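Local atomic coordinates of Poly(3-hydroxyalkanoate) polymerase subunit PhaC (Cupriavidus necator, PDB entry 5HZ2), a protein that polymerizes (R)-3-hydroxybutyryl-CoA into polyhydroxybutyrate, an intracellular energy reserve, its C-terminal catalytic domain having an alpha/beta hydrolase fold. Residues A[309-314]-A[344-349]. Sequence-based numbering, arbitrary orientation.
Sequences AGVINP and GSWWPD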
loop_
_atom_site.group_PDB
_atom_site.type_symbol
_atom_site.label_atom_id
_atom_site.label_comp_id
_atom_site.label_asym_id
_atom_site.label_seq_id
_atom_site.Cartn_x
_atom_site.Cartn_y
_atom_site.Cartn_z
ATOM N N ALA A 309 13.653 -14.745 10.348
ATOM C CA ALA A 309 13.241 -16.073 9.854
ATOM C C ALA A 309 13.696 -16.385 8.461
ATOM O O ALA A 309 14.047 -17.513 8.196
ATOM C CB ALA A 309 11.720 -16.293 10.046
ATOM N N GLY A 310 13.778 -15.374 7.580
ATOM C CA GLY A 310 14.152 -15.617 6.213
ATOM C C GLY A 310 15.632 -15.786 6.049
ATOM O O GLY A 310 16.120 -16.593 5.256
ATOM N N VAL A 311 16.383 -14.977 6.788
ATOM C CA VAL A 311 17.864 -15.055 6.688
ATOM C C VAL A 311 18.411 -16.259 7.472
ATOM O O VAL A 311 19.311 -16.985 6.976
ATOM C CB VAL A 311 18.478 -13.631 6.964
ATOM C CG1 VAL A 311 18.447 -13.294 8.390
ATOM C CG2 VAL A 311 19.919 -13.517 6.411
ATOM N N ILE A 312 17.870 -16.512 8.676
ATOM C CA ILE A 312 18.332 -17.642 9.499
ATOM C C ILE A 312 17.482 -18.851 9.255
ATOM O O ILE A 312 16.620 -19.193 10.073
ATOM C CB ILE A 312 18.439 -17.327 11.045
ATOM C CG1 ILE A 312 19.190 -16.001 11.302
ATOM C CG2 ILE A 312 19.168 -18.456 11.759
ATOM C CD1 ILE A 312 20.549 -15.912 10.642
ATOM N N ASN A 313 17.695 -19.467 8.101
ATOM C CA ASN A 313 16.939 -20.622 7.645
ATOM C C ASN A 313 17.892 -21.750 7.221
ATOM O O ASN A 313 18.221 -21.899 6.058
ATOM C CB ASN A 313 15.986 -20.259 6.511
ATOM C CG ASN A 313 15.175 -21.475 6.052
ATOM O OD1 ASN A 313 15.006 -22.394 6.823
ATOM N ND2 ASN A 313 14.682 -21.486 4.794
ATOM N N PRO A 314 18.380 -22.560 8.188
ATOM C CA PRO A 314 19.373 -23.560 7.852
ATOM C C PRO A 314 18.815 -24.664 6.994
ATOM O O PRO A 314 17.677 -25.090 7.215
ATOM C CB PRO A 314 19.814 -24.144 9.218
ATOM C CG PRO A 314 19.046 -23.410 10.250
ATOM C CD PRO A 314 17.912 -22.665 9.579
ATOM N N GLY A 344 13.101 -24.755 -0.056
ATOM C CA GLY A 344 14.064 -24.654 0.999
ATOM C C GLY A 344 14.944 -23.452 1.107
ATOM O O GLY A 344 14.703 -22.434 0.507
ATOM N N SER A 345 15.982 -23.627 1.905
ATOM C CA SER A 345 16.924 -22.568 2.206
ATOM C C SER A 345 17.659 -22.044 0.976
ATOM O O SER A 345 18.051 -22.800 0.111
ATOM C CB SER A 345 17.981 -23.152 3.182
ATOM O OG SER A 345 18.951 -22.185 3.526
ATOM N N TRP A 346 18.003 -20.766 1.055
ATOM C CA TRP A 346 18.846 -20.108 0.083
ATOM C C TRP A 346 20.340 -20.314 0.435
ATOM O O TRP A 346 21.184 -19.994 -0.366
ATOM C CB TRP A 346 18.564 -18.605 0.015
ATOM C CG TRP A 346 18.737 -17.896 1.313
ATOM C CD1 TRP A 346 17.795 -17.698 2.254
ATOM C CD2 TRP A 346 19.929 -17.290 1.809
ATOM N NE1 TRP A 346 18.311 -17.014 3.305
ATOM C CE2 TRP A 346 19.630 -16.757 3.062
ATOM C CE3 TRP A 346 21.228 -17.166 1.319
ATOM C CZ2 TRP A 346 20.582 -16.102 3.838
ATOM C CZ3 TRP A 346 22.156 -16.511 2.077
ATOM C CH2 TRP A 346 21.833 -15.981 3.320
ATOM N N TRP A 347 20.659 -20.832 1.626
ATOM C CA TRP A 347 22.059 -21.015 2.011
ATOM C C TRP A 347 22.877 -21.750 0.989
ATOM O O TRP A 347 23.975 -21.273 0.659
ATOM C CB TRP A 347 22.229 -21.589 3.422
ATOM C CG TRP A 347 21.784 -20.725 4.538
ATOM C CD1 TRP A 347 21.038 -19.532 4.466
ATOM C CD2 TRP A 347 21.995 -20.961 5.924
ATOM N NE1 TRP A 347 20.849 -19.037 5.698
ATOM C CE2 TRP A 347 21.411 -19.890 6.624
ATOM C CE3 TRP A 347 22.631 -21.984 6.644
ATOM C CZ2 TRP A 347 21.419 -19.818 8.005
ATOM C CZ3 TRP A 347 22.700 -21.891 7.987
ATOM C CH2 TRP A 347 22.068 -20.823 8.687
ATOM N N PRO A 348 22.358 -22.871 0.418
ATOM C CA PRO A 348 23.200 -23.613 -0.564
ATOM C C PRO A 348 23.523 -22.885 -1.851
ATOM O O PRO A 348 24.613 -23.007 -2.420
ATOM C CB PRO A 348 22.439 -24.906 -0.814
ATOM C CG PRO A 348 21.551 -25.074 0.380
ATOM C CD PRO A 348 21.268 -23.694 0.949
ATOM N N ASP A 349 22.597 -22.052 -2.279
ATOM C CA ASP A 349 22.815 -21.148 -3.383
ATOM C C ASP A 349 23.947 -20.172 -3.071
ATOM O O ASP A 349 24.816 -19.947 -3.904
ATOM C CB ASP A 349 21.524 -20.309 -3.695
ATOM C CG ASP A 349 21.682 -19.437 -4.924
ATOM O OD1 ASP A 349 22.219 -18.286 -4.823
ATOM O OD2 ASP A 349 21.305 -19.924 -6.027
HETATM O O HOH W 1 15.083 -19.785 2.361
#
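Three side-chain donors of 344-349 each take a backbone carbonyl of the loop 309-314. Trp346 NE1 bonds Gly310 O at 3.0 Å, the acceptor lying in the indole plane, though NE1 itself lies 22° off the plane of the Gly310 carbonyl. Trp347 NE1 reaches Val311 O at 2.9 Å, again at the ring edge but nearly in line with the C=O. Ser345 OG donates to Asn313 O at 2.7 Å, almost straight out from that carbonyl. Ser345 OG also accepts from Trp347 N at 2.9 Å, capping helix 347-357; chi1 of 180° sets OG opposite the backbone N of Ser345, where it serves both partners.

Apolar contacts fill in around these bonds. Pro314 CA makes a CH-pi contact over the six-membered ring of Trp347, 3.8 Å from its centroid and 15° off the normal, while Val311 CG2 meets Trp346 CZ2 at 3.7 Å.

One water accepts from Asn313 ND2 and, weakly, from Trp346 N, linking the segments; ND2 also bonds Lys319 O.

The loop, lying between strands 298-303 and 321-324, carries Val311 to about 7 Å from Cys118, the predicted active-site residue, side chain to side chain. With main-chain acceptors throughout, the three direct bonds depend on the loop's backbone path more than on its side chains.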